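Local coordinates for PHD-type domain-containing protein (Chaetomium thermophilum, PDB 6VHF), which is the Cfp1 subunit of the histone H3K4 methyltransferase complex COMPASS, and in its RbBP5-interacting domain holds a single zinc ion, at residues 29-32 with 33-36; 128-132 with 133-137. One frame throughout, in Å; residues are numbered along the deposited sequence.

Contact 1 is about two turns of the long helix 4-46, and contact 2 is part of the loop that runs into helix 141-177 and carries two of the zinc ligands. In chain order contact 1 closes well before contact 2 opens, with their centres about 18 Å apart and their nearest atoms about 7 Å apart, without touching. The zinc ion belongs to contact 2, where Cys130 and Cys135 bind it together with Cys57 and His138. Contact 1 stands back from the metal: the side chain of Ile34 is about 13 Å from the zinc and about 11 Å from the side chain of His138. Helix 141-177 connects the two, since Ile34 packs on its Leu145 and Thr146.

Contact 1 (29-32 with 33-36); sequences QMLQ and LIEL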
ATOM      1  N   GLN A  29      -4.013   5.938   1.083  1.00 41.42           N
ATOM      2  CA  GLN A  29      -5.349   5.762   1.631  1.00 42.95           C
ATOM      3  C   GLN A  29      -5.411   4.616   2.624  1.00 45.15           C
ATOM      4  O   GLN A  29      -6.199   4.674   3.575  1.00 43.41           O
ATOM      5  CB  GLN A  29      -6.352   5.513   0.515  1.00 45.23           C
ATOM      6  CG  GLN A  29      -6.621   6.735  -0.314  1.00 51.46           C
ATOM      7  CD  GLN A  29      -7.477   6.423  -1.509  1.00 59.59           C
ATOM      8  OE1 GLN A  29      -7.201   6.880  -2.611  1.00 58.59           O
ATOM      9  NE2 GLN A  29      -8.525   5.625  -1.300  1.00 69.89           N
ATOM     10  N   MET A  30      -4.610   3.565   2.425  1.00 42.33           N
ATOM     11  CA  MET A  30      -4.500   2.562   3.478  1.00 43.82           C
ATOM     12  C   MET A  30      -3.932   3.184   4.751  1.00 44.93           C
ATOM     13  O   MET A  30      -4.373   2.860   5.862  1.00 45.43           O
ATOM     14  CB  MET A  30      -3.648   1.385   3.006  1.00 43.70           C
ATOM     15  CG  MET A  30      -4.245   0.605   1.821  1.00 43.67           C
ATOM     16  SD  MET A  30      -5.853  -0.171   2.205  1.00 57.17           S
ATOM     17  CE  MET A  30      -7.055   1.075   1.722  1.00 38.63           C
ATOM     18  N   LEU A  31      -2.987   4.117   4.614  1.00 38.30           N
ATOM     19  CA  LEU A  31      -2.484   4.786   5.804  1.00 41.48           C
ATOM     20  C   LEU A  31      -3.587   5.585   6.490  1.00 41.74           C
ATOM     21  O   LEU A  31      -3.663   5.602   7.719  1.00 44.07           O
ATOM     22  CB  LEU A  31      -1.287   5.668   5.476  1.00 37.24           C
ATOM     23  CG  LEU A  31      -0.053   4.841   5.084  1.00 43.84           C
ATOM     24  CD1 LEU A  31       1.052   5.693   4.443  1.00 40.65           C
ATOM     25  CD2 LEU A  31       0.478   4.064   6.276  1.00 46.63           C
ATOM     26  N   GLN A  32      -4.477   6.217   5.726  1.00 40.06           N
ATOM     27  CA  GLN A  32      -5.589   6.910   6.375  1.00 43.61           C
ATOM     28  C   GLN A  32      -6.517   5.925   7.066  1.00 45.67           C
ATOM     29  O   GLN A  32      -6.967   6.170   8.198  1.00 47.38           O
ATOM     30  CB  GLN A  32      -6.382   7.737   5.372  1.00 43.39           C
ATOM     31  CG  GLN A  32      -5.584   8.781   4.616  1.00 46.68           C
ATOM     32  CD  GLN A  32      -6.499   9.687   3.821  1.00 48.12           C
ATOM     33  OE1 GLN A  32      -6.802   9.416   2.664  1.00 45.56           O
ATOM     34  NE2 GLN A  32      -6.973  10.752   4.451  1.00 50.66           N
ATOM     35  N   LEU A  33      -6.827   4.813   6.397  1.00 41.57           N
ATOM     36  CA  LEU A  33      -7.661   3.784   7.010  1.00 44.84           C
ATOM     37  C   LEU A  33      -7.065   3.313   8.331  1.00 44.22           C
ATOM     38  O   LEU A  33      -7.767   3.200   9.341  1.00 40.76           O
ATOM     39  CB  LEU A  33      -7.817   2.614   6.042  1.00 45.23           C
ATOM     40  CG  LEU A  33      -8.579   1.391   6.535  1.00 50.94           C
ATOM     41  CD1 LEU A  33     -10.029   1.759   6.839  1.00 48.74           C
ATOM     42  CD2 LEU A  33      -8.497   0.253   5.502  1.00 50.55           C
ATOM     43  N   ILE A  34      -5.758   3.044   8.343  1.00 43.37           N
ATOM     44  CA  ILE A  34      -5.090   2.640   9.575  1.00 39.85           C
ATOM     45  C   ILE A  34      -5.208   3.738  10.627  1.00 42.45           C
ATOM     46  O   ILE A  34      -5.497   3.469  11.800  1.00 39.64           O
ATOM     47  CB  ILE A  34      -3.623   2.292   9.294  1.00 38.95           C
ATOM     48  CG1 ILE A  34      -3.522   1.114   8.322  1.00 43.85           C
ATOM     49  CG2 ILE A  34      -2.906   1.953  10.580  1.00 44.87           C
ATOM     50  CD1 ILE A  34      -2.096   0.918   7.793  1.00 42.74           C
ATOM     51  N   GLU A  35      -4.979   4.992  10.228  1.00 37.94           N
ATOM     52  CA  GLU A  35      -5.193   6.095  11.156  1.00 44.08           C
ATOM     53  C   GLU A  35      -6.637   6.130  11.658  1.00 42.82           C
ATOM     54  O   GLU A  35      -6.877   6.337  12.849  1.00 40.01           O
ATOM     55  CB  GLU A  35      -4.830   7.424  10.493  1.00 46.28           C
ATOM     56  CG  GLU A  35      -4.062   8.371  11.394  1.00 54.22           C
ATOM     57  CD  GLU A  35      -3.568   9.628  10.665  1.00 70.20           C
ATOM     58  OE1 GLU A  35      -4.084  10.734  10.979  1.00 63.49           O
ATOM     59  OE2 GLU A  35      -2.672   9.508   9.783  1.00 70.13           O
ATOM     60  N   LEU A  36      -7.617   5.956  10.765  1.00 41.43           N
ATOM     61  CA  LEU A  36      -9.005   5.974  11.221  1.00 41.17           C
ATOM     62  C   LEU A  36      -9.264   4.856  12.231  1.00 42.18           C
ATOM     63  O   LEU A  36      -9.980   5.057  13.224  1.00 40.47           O
ATOM     64  CB  LEU A  36      -9.961   5.880  10.032  1.00 34.29           C
ATOM     65  CG  LEU A  36     -11.421   5.511  10.326  1.00 40.50           C
ATOM     66  CD1 LEU A  36     -12.088   6.553  11.210  1.00 39.26           C
ATOM     67  CD2 LEU A  36     -12.210   5.330   9.050  1.00 43.37           C
TER
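Four successive i to i+4 bonds, Leu33 N to Gln29 O, Ile34 N to Met30 O, Glu35 N to Leu31 O and Leu36 N to Gln32 O, carry residues 29-36 along as unbroken alpha-helix. Two of them can stand for the set: Ile34 N lies 2.8 Å from Met30 O with an angle of 167° at the hydrogen, and Leu36 N lies 2.7 Å from Gln32 O. On the side facing the rest of the protein, Met30 and Leu33 run side by side and point the same way. The thioether chain of Met30 bends at chi2 and chi3, which swings its terminal methyl round the flank of the helix toward Leu33, CE coming to 4.1 Å from Leu33 CD2. Ile34 fits more closely against the turn beneath it. With CG1 anti to the carbonyl carbon (chi1 -62°), beside the backbone N, this branch of Ile34 lies back over the preceding turn, 3.1 Å from Met30 O, an oxygen already engaged by Ile34 N. From there CD1 reaches the CD2 methyl of Leu31 at 4.3 Å, a light apolar touch. Gln29, Gln32, Glu35 and Leu36 occupy the exposed flank. Around this segment, Met30 packs on Thr65, Val66 and Ala69 of helix 64-77, Leu33 on Arg62 and Leu63 just ahead of it, and Leu31 and Ile34 on helix 141-177.

Contact 2 (128-132 with 133-137); sequences GMCLR and KKCKP. With ZN (zinc ion), chain B.
Cys130 and Cys135 come together on one zinc ion, supplying two of the four ligands of a non-canonical, single-zinc finger built from three cysteines and a histidine, the other two being Cys57 and His138. Around this metal the packing is tight. Cys135 SG lies 2.4 Å from the zinc, and Cys130 SG makes a longer bond to the zinc, 2.6 Å, while the two sulfurs, Cys130 SG and Cys135 SG, stand 4.3 Å apart, as ligands of a shared ion rather than a disulfide. In both cysteines SG is anti to the backbone N (chi1 178° in Cys135, 167° in Cys130), and the four residues between them loop out far enough to bring both sulfurs back to the same centre. Cys130 SG has a second partner: the backbone N-H of Arg132 points at it, N to SG 3.6 Å, with an angle of 163°, a bond that ties the backbone after Cys130 to its own sulfur and would probably help to offset the negative charge of a zinc-bound thiolate. Backbone hydrogen bonds pair Cys130 with Gly58 and Tyr59, and Arg132 with Cys57, laying this strip beside the segment that brings the third cysteine.

The solvent side is looser. Lys133 and Lys134 splay outward, but their amines find partners in the earlier loop, Lys133 NZ on Gly51 O and Lys134 NZ in a salt bridge to Asp55. Arg132 does not reach out in this way; bent at chi2 and chi3, it doubles back until one face of its guanidinium lies over Lys133 N, with CZ 3.4 Å from that nitrogen. At the base of that arginine the loose side meets the metal side, where Arg132 CB rests 3.9 Å from Cys135 CB.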
ATOM      1  N   GLY A 128     -17.521  -3.502  14.012  1.00 53.82           N
ATOM      2  CA  GLY A 128     -16.402  -3.872  13.178  1.00 54.88           C
ATOM      3  C   GLY A 128     -15.091  -3.965  13.916  1.00 56.64           C
ATOM      4  O   GLY A 128     -14.062  -4.251  13.294  1.00 54.76           O
ATOM      5  N   MET A 129     -15.096  -3.747  15.225  1.00 52.43           N
ATOM      6  CA  MET A 129     -13.875  -3.642  16.004  1.00 52.64           C
ATOM      7  C   MET A 129     -13.643  -4.941  16.758  1.00 56.18           C
ATOM      8  O   MET A 129     -14.589  -5.552  17.261  1.00 67.50           O
ATOM      9  CB  MET A 129     -13.967  -2.456  16.968  1.00 51.16           C
ATOM     10  CG  MET A 129     -12.653  -1.972  17.524  1.00 54.72           C
ATOM     11  SD  MET A 129     -12.852  -0.709  18.807  1.00 46.17           S
ATOM     12  CE  MET A 129     -13.437   0.713  17.890  1.00 46.61           C
ATOM     13  N   CYS A 130     -12.388  -5.373  16.820  1.00 57.92           N
ATOM     14  CA  CYS A 130     -12.034  -6.605  17.509  1.00 56.81           C
ATOM     15  C   CYS A 130     -11.797  -6.293  18.974  1.00 59.41           C
ATOM     16  O   CYS A 130     -10.898  -5.511  19.303  1.00 60.66           O
ATOM     17  CB  CYS A 130     -10.789  -7.240  16.912  1.00 61.12           C
ATOM     18  SG  CYS A 130     -10.117  -8.543  17.943  1.00 62.67           S
ATOM     19  N   LEU A 131     -12.597  -6.907  19.848  1.00 63.93           N
ATOM     20  CA  LEU A 131     -12.560  -6.595  21.272  1.00 67.01           C
ATOM     21  C   LEU A 131     -11.741  -7.604  22.079  1.00 68.44           C
ATOM     22  O   LEU A 131     -11.830  -7.614  23.314  1.00 61.55           O
ATOM     23  CB  LEU A 131     -13.981  -6.488  21.843  1.00 62.13           C
ATOM     24  CG  LEU A 131     -14.868  -5.301  21.450  1.00 62.40           C
ATOM     25  CD1 LEU A 131     -14.058  -3.996  21.341  1.00 57.39           C
ATOM     26  CD2 LEU A 131     -15.630  -5.598  20.157  1.00 65.07           C
ATOM     27  N   ARG A 132     -10.936  -8.439  21.423  1.00 65.88           N
ATOM     28  CA  ARG A 132     -10.090  -9.349  22.179  1.00 66.03           C
ATOM     29  C   ARG A 132      -9.085  -8.549  23.005  1.00 66.81           C
ATOM     30  O   ARG A 132      -8.573  -7.524  22.557  1.00 64.14           O
ATOM     31  CB  ARG A 132      -9.388 -10.331  21.239  1.00 70.23           C
ATOM     32  CG  ARG A 132      -8.616 -11.454  21.940  1.00 77.32           C
ATOM     33  CD  ARG A 132      -9.510 -12.630  22.394  1.00 80.08           C
ATOM     34  NE  ARG A 132     -10.593 -12.221  23.295  1.00 79.61           N
ATOM     35  CZ  ARG A 132     -10.448 -11.997  24.599  1.00 75.75           C
ATOM     36  NH1 ARG A 132      -9.262 -12.143  25.170  1.00 76.20           N
ATOM     37  NH2 ARG A 132     -11.486 -11.619  25.337  1.00 79.86           N
ATOM     38  N   LYS A 133      -8.852  -8.984  24.245  1.00 67.80           N
ATOM     39  CA  LYS A 133      -7.828  -8.367  25.085  1.00 69.39           C
ATOM     40  C   LYS A 133      -6.514  -9.117  24.910  1.00 71.15           C
ATOM     41  O   LYS A 133      -6.502 -10.343  24.771  1.00 75.01           O
ATOM     42  CB  LYS A 133      -8.233  -8.356  26.565  1.00 73.03           C
ATOM     43  CG  LYS A 133      -9.339  -7.345  26.941  1.00 72.52           C
ATOM     44  CD  LYS A 133      -9.476  -7.184  28.466  1.00 72.13           C
ATOM     45  CE  LYS A 133     -10.719  -6.375  28.857  1.00 73.62           C
ATOM     46  NZ  LYS A 133     -11.966  -6.838  28.173  1.00 73.66           N
ATOM     47  N   LYS A 134      -5.409  -8.373  24.924  1.00 70.59           N
ATOM     48  CA  LYS A 134      -4.089  -8.908  24.580  1.00 76.86           C
ATOM     49  C   LYS A 134      -4.175  -9.800  23.337  1.00 77.47           C
ATOM     50  O   LYS A 134      -3.862 -10.992  23.359  1.00 79.23           O
ATOM     51  CB  LYS A 134      -3.478  -9.662  25.761  1.00 79.78           C
ATOM     52  CG  LYS A 134      -3.096  -8.792  26.955  1.00 78.66           C
ATOM     53  CD  LYS A 134      -4.290  -8.512  27.853  1.00 78.45           C
ATOM     54  CE  LYS A 134      -3.851  -7.977  29.210  1.00 83.35           C
ATOM     55  NZ  LYS A 134      -2.888  -6.846  29.073  1.00 84.86           N
ATOM     56  N   CYS A 135      -4.639  -9.203  22.244  1.00 75.84           N
ATOM     57  CA  CYS A 135      -4.907  -9.976  21.041  1.00 75.23           C
ATOM     58  C   CYS A 135      -3.609 -10.352  20.339  1.00 75.24           C
ATOM     59  O   CYS A 135      -2.613  -9.624  20.396  1.00 75.57           O
ATOM     60  CB  CYS A 135      -5.796  -9.192  20.095  1.00 69.70           C
ATOM     61  SG  CYS A 135      -6.112 -10.066  18.602  1.00 70.52           S
ATOM     62  N   LYS A 136      -3.631 -11.512  19.675  1.00 71.99           N
ATOM     63  CA  LYS A 136      -2.428 -12.088  19.080  1.00 75.22           C
ATOM     64  C   LYS A 136      -2.564 -12.299  17.571  1.00 73.95           C
ATOM     65  O   LYS A 136      -1.574 -12.134  16.848  1.00 70.52           O
ATOM     66  CB  LYS A 136      -2.063 -13.405  19.777  1.00 76.35           C
ATOM     67  CG  LYS A 136      -1.535 -13.230  21.205  1.00 80.56           C
ATOM     68  CD  LYS A 136      -0.695 -11.965  21.343  1.00 80.30           C
ATOM     69  CE  LYS A 136       0.233 -12.028  22.540  1.00 82.09           C
ATOM     70  NZ  LYS A 136       1.154 -10.862  22.548  1.00 83.24           N
ATOM     71  N   PRO A 137      -3.739 -12.683  17.054  1.00 72.37           N
ATOM     72  CA  PRO A 137      -3.936 -12.620  15.595  1.00 71.73           C
ATOM     73  C   PRO A 137      -3.719 -11.233  15.000  1.00 74.60           C
ATOM     74  O   PRO A 137      -3.309 -11.122  13.834  1.00 71.43           O
ATOM     75  CB  PRO A 137      -5.391 -13.079  15.423  1.00 69.63           C
ATOM     76  CG  PRO A 137      -5.627 -13.980  16.576  1.00 70.64           C
ATOM     77  CD  PRO A 137      -4.815 -13.446  17.718  1.00 71.83           C
TER
HETATM   78 ZN    ZN B 601      -7.550  -8.586  17.474  1.00 75.64          ZN